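PDB 5UWY: thioredoxin reductase from Streptococcus pyogenes, which catalyses the NADPH-dependent reduction of thioredoxin, passing electrons through bound FAD to a redox-active disulfide, as expected for a bacterial thioredoxin reductase. Local coordinates for residues N44-E49 and T126-S131; D145-G150 and G231-Y236. One frame throughout, in Å; residues are numbered along the deposited sequence.

Contact 1. Residues N44-E49 and T126-S131; sequences NTFDIE and TSRGVS. With FAD (flavin-adenine dinucleotide), chain B.
Phe46 and Arg128 meet as an off-centre cation-pi pair: Arg128 CZ lies 4.7 Å from the centroid of the Phe46 ring, 26° off the ring normal. The ring and guanidinium planes are 32° apart, and the two side chains cross at about a right angle. Arg128 NH2 makes the nearest approach, 4.0 Å from Phe46 CE1, which sits over the rim of one guanidinium face. Phe46 reaches this place because CG is anti to the backbone N (chi1 -154°), while the extended Arg128 chain carries its charge up to the ring. Ser127 CB points toward the 44-49 loop. Ser127 OG donates to Thr126 O at 2.9 Å and receives a weak, well bent bond from Phe46 N, 3.2 Å away; Phe46 CB also packs on Ser127 O. Thr45 turns from this junction to the flavin: with OG1 beside its backbone N, Thr45 OG1 lies over the isoalloxazine, 3.2 Å from FAD C5X, and Thr45 CG2 covers the same face 3.6 Å from FAD N5. Ile48 CG2 adds an apolar touch at the pyrimidine end. One weak bond from a backbone N-H to the Ser127 hydroxyl and one off-centre cation-pi pair are a light grip, consistent with an interface between the FAD and NADPH domains, which swivel against each other in relatives.

Contact 2. Residues D145-G150 and G231-Y236; sequences DLLVVG and GGVFIY
The Phe234 ring takes Leu146 at its rim: Leu146 CD2 lies in the ring plane, 4.0 Å from Phe234 CE1, and Leu146 CD1 comes in obliquely to 3.5 Å from the same CE1. Leu147 O also sits at the ring edge, near the plane. Beyond the two strands, Phe141 meets this ring edge-to-face and Leu162 of helix 153-162 touches it. Phe234 CG stands anti to the carbonyl carbon (chi1 -61°), which swings the ring back beside Leu146. The same Leu146 CD2 also lies 3.5 Å from Gly232 CA, where the glycine carries no side chain. The aromatic ring of Tyr236 leads away from strand 145-149 to Ser154 and Glu158 of helix 153-162.

Strand 145-149 leads into Gly150, probably the first glycine of a GxGxxA, Rossmann-type turn that in relatives holds the pyrophosphate of NADPH; a phosphate ion, probably from the crystallisation liquor, about 6 Å from the Tyr236 side chain is compatible with an anion-binding pocket there.

The backbones pair in parallel, in register from Leu146 with Gly232 to Val149 with Ile235. Asp145 O accepts from Gly232 N and, weakly, from Gly231 N; Leu147 N donates to Gly232 O. The straightest bond runs from Phe234 N to Leu147 O, 2.8 Å and 170° at the hydrogen, followed by Val149 N to Phe234 O at 3.0 Å. On the sheet face away from Phe234, Leu147 and Val233 lie side by side, Leu147 CD2 3.6 Å from Val233 CG2, and Val149 with Ile235 repeats the pattern, Val149 CG2 3.8 Å from Ile235 CG1.

Apolar groups line both faces while four regular backbone bonds and one weak one join facing N-H and C=O groups, holding the strands as one layer in the buried interior of a parallel, Rossmann-type sheet, with 145-149 its middle strand.

In the fold
The centres of contacts 1 and 2 lie 13 Å apart, on the same side of the chain's centre. They come in series: contact 1 is complete at residue 131 before contact 2 opens at 145. Strand 130-131, at the end of segment 126-131, is the edge strand beside 232-235 in the sheet ordered 130-131, 232-235, 145-149, 168-172, 194-197. Gly129 O and Ser131 N bracket Val233 through probable backbone hydrogen bonds, and Ser131 CB packs on the Phe234 ring. Contact 2 thus builds the core of what is probably the NADPH domain, and contact 1 joins that domain's edge to a flavin-covering loop following strand 30-34.

Contact 1. Residues N44-E49 and T126-S131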
loop_
_atom_site.group_PDB
_atom_site.type_symbol
_atom_site.label_atom_id
_atom_site.label_comp_id
_atom_site.label_asym_id
_atom_site.label_seq_id
_atom_site.Cartn_x
_atom_site.Cartn_y
_atom_site.Cartn_z
ATOM N N ASN A 44 -10.970 -10.364 13.350
ATOM C CA ASN A 44 -12.302 -10.885 13.077
ATOM C C ASN A 44 -12.390 -11.610 11.740
ATOM O O ASN A 44 -13.479 -12.049 11.357
ATOM C CB ASN A 44 -13.332 -9.753 13.124
ATOM C CG ASN A 44 -13.371 -9.053 14.468
ATOM O OD1 ASN A 44 -12.477 -9.227 15.298
ATOM N ND2 ASN A 44 -14.414 -8.264 14.695
ATOM N N THR A 45 -11.278 -11.757 11.025
ATOM C CA THR A 45 -11.276 -12.337 9.687
ATOM C C THR A 45 -10.701 -13.747 9.730
ATOM O O THR A 45 -9.601 -13.959 10.251
ATOM C CB THR A 45 -10.478 -11.470 8.710
ATOM O OG1 THR A 45 -10.969 -10.124 8.757
ATOM C CG2 THR A 45 -10.618 -12.002 7.291
ATOM N N PHE A 46 -11.448 -14.700 9.173
ATOM C CA PHE A 46 -11.047 -16.101 9.146
ATOM C C PHE A 46 -9.787 -16.296 8.313
ATOM O O PHE A 46 -8.735 -16.666 8.845
ATOM C CB PHE A 46 -12.184 -16.963 8.592
ATOM C CG PHE A 46 -12.162 -18.388 9.073
ATOM C CD1 PHE A 46 -11.558 -18.723 10.275
ATOM C CD2 PHE A 46 -12.755 -19.393 8.323
ATOM C CE1 PHE A 46 -11.543 -20.036 10.717
ATOM C CE2 PHE A 46 -12.744 -20.704 8.759
ATOM C CZ PHE A 46 -12.136 -21.026 9.957
ATOM N N ASP A 47 -9.885 -16.047 7.009
ATOM C CA ASP A 47 -8.790 -16.263 6.076
ATOM C C ASP A 47 -8.615 -15.029 5.200
ATOM O O ASP A 47 -9.587 -14.356 4.847
ATOM C CB ASP A 47 -9.044 -17.506 5.204
ATOM C CG ASP A 47 -7.819 -17.932 4.415
ATOM O OD1 ASP A 47 -6.701 -17.517 4.780
ATOM O OD2 ASP A 47 -7.978 -18.684 3.430
ATOM N N ILE A 48 -7.362 -14.734 4.859
ATOM C CA ILE A 48 -7.015 -13.590 4.023
ATOM C C ILE A 48 -6.110 -14.080 2.902
ATOM O O ILE A 48 -5.026 -14.614 3.165
ATOM C CB ILE A 48 -6.322 -12.471 4.820
ATOM C CG1 ILE A 48 -7.164 -12.067 6.032
ATOM C CG2 ILE A 48 -6.054 -11.273 3.925
ATOM C CD1 ILE A 48 -6.420 -11.210 7.034
ATOM N N GLU A 49 -6.544 -13.889 1.653
ATOM C CA GLU A 49 -5.791 -14.377 0.504
ATOM C C GLU A 49 -5.494 -13.277 -0.509
ATOM O O GLU A 49 -5.157 -13.580 -1.658
ATOM C CB GLU A 49 -6.533 -15.529 -0.178
ATOM C CG GLU A 49 -6.499 -16.834 0.601
ATOM C CD GLU A 49 -7.115 -17.989 -0.165
ATOM O OE1 GLU A 49 -7.556 -17.777 -1.315
ATOM O OE2 GLU A 49 -7.159 -19.109 0.384
ATOM N N THR A 126 -19.898 -14.706 11.693
ATOM C CA THR A 126 -19.155 -13.641 11.032
ATOM C C THR A 126 -17.829 -14.178 10.508
ATOM O O THR A 126 -17.087 -14.849 11.233
ATOM C CB THR A 126 -18.921 -12.480 12.000
ATOM O OG1 THR A 126 -20.122 -11.705 12.122
ATOM C CG2 THR A 126 -17.799 -11.582 11.506
ATOM N N SER A 127 -17.545 -13.893 9.235
ATOM C CA SER A 127 -16.376 -14.402 8.514
ATOM C C SER A 127 -16.366 -15.927 8.438
ATOM O O SER A 127 -15.308 -16.541 8.266
ATOM C CB SER A 127 -15.068 -13.886 9.124
ATOM O OG SER A 127 -14.510 -14.834 10.012
ATOM N N ARG A 128 -17.535 -16.553 8.569
ATOM C CA ARG A 128 -17.707 -17.988 8.367
ATOM C C ARG A 128 -18.951 -18.261 7.534
ATOM O O ARG A 128 -19.554 -19.331 7.638
ATOM C CB ARG A 128 -17.792 -18.735 9.698
ATOM C CG ARG A 128 -16.610 -18.521 10.622
ATOM C CD ARG A 128 -16.968 -18.902 12.045
ATOM N NE ARG A 128 -15.787 -19.153 12.866
ATOM C CZ ARG A 128 -15.197 -20.340 12.976
ATOM N NH1 ARG A 128 -15.678 -21.381 12.311
ATOM N NH2 ARG A 128 -14.127 -20.485 13.747
ATOM N N GLY A 129 -19.341 -17.298 6.708
ATOM C CA GLY A 129 -20.597 -17.348 5.993
ATOM C C GLY A 129 -21.272 -15.994 6.041
ATOM O O GLY A 129 -22.012 -15.620 5.126
ATOM N N VAL A 130 -21.018 -15.254 7.118
ATOM C CA VAL A 130 -21.411 -13.855 7.234
ATOM C C VAL A 130 -20.203 -12.999 6.892
ATOM O O VAL A 130 -19.092 -13.255 7.372
ATOM C CB VAL A 130 -21.932 -13.528 8.642
ATOM C CG1 VAL A 130 -22.503 -12.115 8.678
ATOM C CG2 VAL A 130 -22.973 -14.540 9.071
ATOM N N SER A 131 -20.414 -11.985 6.062
ATOM C CA SER A 131 -19.325 -11.118 5.643
ATOM C C SER A 131 -19.885 -9.738 5.346
ATOM O O SER A 131 -21.028 -9.599 4.908
ATOM C CB SER A 131 -18.601 -11.673 4.412
ATOM O OG SER A 131 -17.300 -11.126 4.300
HETATM P PA FAD B . -8.417 -0.917 11.772
HETATM O O1A FAD B . -7.556 -2.125 11.682
HETATM O O2A FAD B . -9.930 -1.161 11.766
HETATM O O5B FAD B . -8.083 -0.086 13.047
HETATM C C5B FAD B . -8.861 -0.229 14.252
HETATM C C4B FAD B . -7.958 -0.109 15.448
HETATM O O4B FAD B . -8.149 1.188 16.063
HETATM C C3B FAD B . -8.201 -1.155 16.541
HETATM O O3B FAD B . -6.978 -1.732 16.991
HETATM C C2B FAD B . -8.912 -0.356 17.636
HETATM O O2B FAD B . -8.637 -0.898 18.925
HETATM C C1B FAD B . -8.257 1.012 17.454
HETATM N N9A FAD B . -9.004 2.136 18.020
HETATM C C8A FAD B . -10.176 2.683 17.567
HETATM N N7A FAD B . -10.613 3.694 18.283
HETATM C C5A FAD B . -9.655 3.821 19.275
HETATM C C6A FAD B . -9.529 4.714 20.359
HETATM N N6A FAD B . -10.408 5.680 20.629
HETATM N N1A FAD B . -8.450 4.569 21.164
HETATM C C2A FAD B . -7.569 3.603 20.896
HETATM N N3A FAD B . -7.584 2.710 19.906
HETATM C C4A FAD B . -8.660 2.875 19.128
HETATM N N1 FAD B . -8.935 -7.044 4.787
HETATM C C2 FAD B . -8.349 -7.607 3.689
HETATM O O2 FAD B . -7.315 -7.144 3.194
HETATM N N3 FAD B . -8.918 -8.730 3.111
HETATM C C4 FAD B . -10.064 -9.370 3.533
HETATM O O4 FAD B . -10.473 -10.363 2.935
HETATM C C4X FAD B . -10.681 -8.762 4.696
HETATM N N5 FAD B . -11.773 -9.301 5.162
HETATM C C5X FAD B . -12.365 -8.721 6.271
HETATM C C6 FAD B . -13.531 -9.291 6.778
HETATM C C7 FAD B . -14.167 -8.752 7.890
HETATM C C7M FAD B . -15.426 -9.396 8.409
HETATM C C8 FAD B . -13.626 -7.614 8.514
HETATM C C8M FAD B . -14.290 -7.006 9.720
HETATM C C9 FAD B . -12.460 -7.043 8.010
HETATM C C9A FAD B . -11.828 -7.585 6.896
HETATM N N10 FAD B . -10.654 -7.022 6.349
HETATM C C10 FAD B . -10.045 -7.597 5.254
HETATM C "C1'" FAD B . -10.015 -5.852 6.979
HETATM C "C2'" FAD B . -10.295 -4.531 6.272
HETATM O "O2'" FAD B . -9.366 -4.315 5.209
HETATM C "C3'" FAD B . -10.158 -3.388 7.279
HETATM O "O3'" FAD B . -10.771 -2.238 6.712
HETATM C "C4'" FAD B . -8.728 -3.028 7.701
HETATM O "O4'" FAD B . -8.233 -4.011 8.610
HETATM C "C5'" FAD B . -8.650 -1.658 8.345
HETATM O "O5'" FAD B . -7.286 -1.383 8.731
HETATM P P FAD B . -6.909 -0.067 9.522
HETATM O O1P FAD B . -7.008 1.133 8.577
HETATM O O2P FAD B . -5.602 -0.165 10.221
HETATM O O3P FAD B . -8.085 0.077 10.582
#

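Contact 2. Residues D145-G150 and G231-Y236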
loop_
_atom_site.group_PDB
_atom_site.type_symbol
_atom_site.label_atom_id
_atom_site.label_comp_id
_atom_site.label_asym_id
_atom_site.label_seq_id
_atom_site.Cartn_x
_atom_site.Cartn_y
_atom_site.Cartn_z
ATOM N N ASP A 145 -24.686 -20.320 -3.245
ATOM C CA ASP A 145 -25.786 -19.372 -3.165
ATOM C C ASP A 145 -25.537 -18.387 -2.032
ATOM O O ASP A 145 -25.162 -18.778 -0.913
ATOM C CB ASP A 145 -27.127 -20.087 -2.999
ATOM C CG ASP A 145 -27.378 -21.104 -4.100
ATOM O OD1 ASP A 145 -28.371 -20.939 -4.843
ATOM O OD2 ASP A 145 -26.586 -22.059 -4.231
ATOM N N LEU A 146 -25.740 -17.111 -2.343
ATOM C CA LEU A 146 -25.381 -16.008 -1.475
ATOM C C LEU A 146 -26.588 -15.100 -1.293
ATOM O O LEU A 146 -27.391 -14.909 -2.211
ATOM C CB LEU A 146 -24.205 -15.212 -2.056
ATOM C CG LEU A 146 -22.910 -15.989 -2.313
ATOM C CD1 LEU A 146 -21.764 -15.045 -2.619
ATOM C CD2 LEU A 146 -22.558 -16.873 -1.132
ATOM N N LEU A 147 -26.705 -14.550 -0.090
ATOM C CA LEU A 147 -27.759 -13.613 0.268
ATOM C C LEU A 147 -27.125 -12.258 0.544
ATOM O O LEU A 147 -26.149 -12.175 1.291
ATOM C CB LEU A 147 -28.529 -14.106 1.498
ATOM C CG LEU A 147 -29.689 -13.237 1.983
ATOM C CD1 LEU A 147 -30.866 -13.385 1.042
ATOM C CD2 LEU A 147 -30.082 -13.599 3.407
ATOM N N VAL A 148 -27.663 -11.206 -0.064
ATOM C CA VAL A 148 -27.169 -9.846 0.124
ATOM C C VAL A 148 -28.248 -9.047 0.837
ATOM O O VAL A 148 -29.409 -9.046 0.411
ATOM C CB VAL A 148 -26.789 -9.193 -1.217
ATOM C CG1 VAL A 148 -26.894 -7.673 -1.130
ATOM C CG2 VAL A 148 -25.386 -9.607 -1.628
ATOM N N VAL A 149 -27.880 -8.373 1.922
ATOM C CA VAL A 149 -28.846 -7.602 2.701
ATOM C C VAL A 149 -28.684 -6.121 2.382
ATOM O O VAL A 149 -27.579 -5.572 2.481
ATOM C CB VAL A 149 -28.689 -7.860 4.207
ATOM C CG1 VAL A 149 -29.806 -7.172 4.966
ATOM C CG2 VAL A 149 -28.677 -9.352 4.490
ATOM N N GLY A 150 -29.781 -5.476 2.006
ATOM C CA GLY A 150 -29.794 -4.057 1.711
ATOM C C GLY A 150 -30.548 -3.750 0.431
ATOM O O GLY A 150 -30.968 -4.632 -0.314
ATOM N N GLY A 231 -25.308 -20.548 1.106
ATOM C CA GLY A 231 -23.935 -20.793 1.502
ATOM C C GLY A 231 -23.288 -19.582 2.137
ATOM O O GLY A 231 -22.417 -19.724 3.001
ATOM N N GLY A 232 -23.694 -18.382 1.727
ATOM C CA GLY A 232 -23.127 -17.186 2.324
ATOM C C GLY A 232 -24.141 -16.079 2.498
ATOM O O GLY A 232 -25.190 -16.054 1.849
ATOM N N VAL A 233 -23.812 -15.162 3.400
ATOM C CA VAL A 233 -24.552 -13.919 3.553
ATOM C C VAL A 233 -23.553 -12.767 3.603
ATOM O O VAL A 233 -22.502 -12.868 4.254
ATOM C CB VAL A 233 -25.484 -13.948 4.787
ATOM C CG1 VAL A 233 -24.752 -13.586 6.057
ATOM C CG2 VAL A 233 -26.706 -13.033 4.567
ATOM N N PHE A 234 -23.839 -11.720 2.831
ATOM C CA PHE A 234 -23.070 -10.489 2.794
ATOM C C PHE A 234 -24.000 -9.324 3.105
ATOM O O PHE A 234 -25.051 -9.161 2.468
ATOM C CB PHE A 234 -22.356 -10.310 1.436
ATOM C CG PHE A 234 -21.364 -11.404 1.113
ATOM C CD1 PHE A 234 -21.790 -12.669 0.753
ATOM C CD2 PHE A 234 -19.998 -11.171 1.224
ATOM C CE1 PHE A 234 -20.875 -13.682 0.477
ATOM C CE2 PHE A 234 -19.078 -12.185 0.950
ATOM C CZ PHE A 234 -19.516 -13.439 0.575
ATOM N N ILE A 235 -23.634 -8.566 4.132
ATOM C CA ILE A 235 -24.426 -7.468 4.653
ATOM C C ILE A 235 -23.603 -6.203 4.543
ATOM O O ILE A 235 -22.443 -6.160 4.973
ATOM C CB ILE A 235 -24.833 -7.688 6.118
ATOM C CG1 ILE A 235 -25.393 -9.089 6.310
ATOM C CG2 ILE A 235 -25.844 -6.616 6.565
ATOM C CD1 ILE A 235 -25.195 -9.626 7.710
ATOM N N TYR A 236 -24.202 -5.179 3.965
ATOM C CA TYR A 236 -23.660 -3.832 4.031
ATOM C C TYR A 236 -24.758 -2.881 4.474
ATOM O O TYR A 236 -25.762 -2.722 3.773
ATOM C CB TYR A 236 -23.050 -3.362 2.713
ATOM C CG TYR A 236 -21.882 -2.493 3.100
ATOM C CD1 TYR A 236 -21.796 -1.157 2.756
ATOM C CD2 TYR A 236 -20.916 -3.009 3.920
ATOM C CE1 TYR A 236 -20.698 -0.361 3.178
ATOM C CE2 TYR A 236 -19.844 -2.255 4.340
ATOM C CZ TYR A 236 -19.742 -0.955 3.972
ATOM O OH TYR A 236 -18.623 -0.277 4.437
#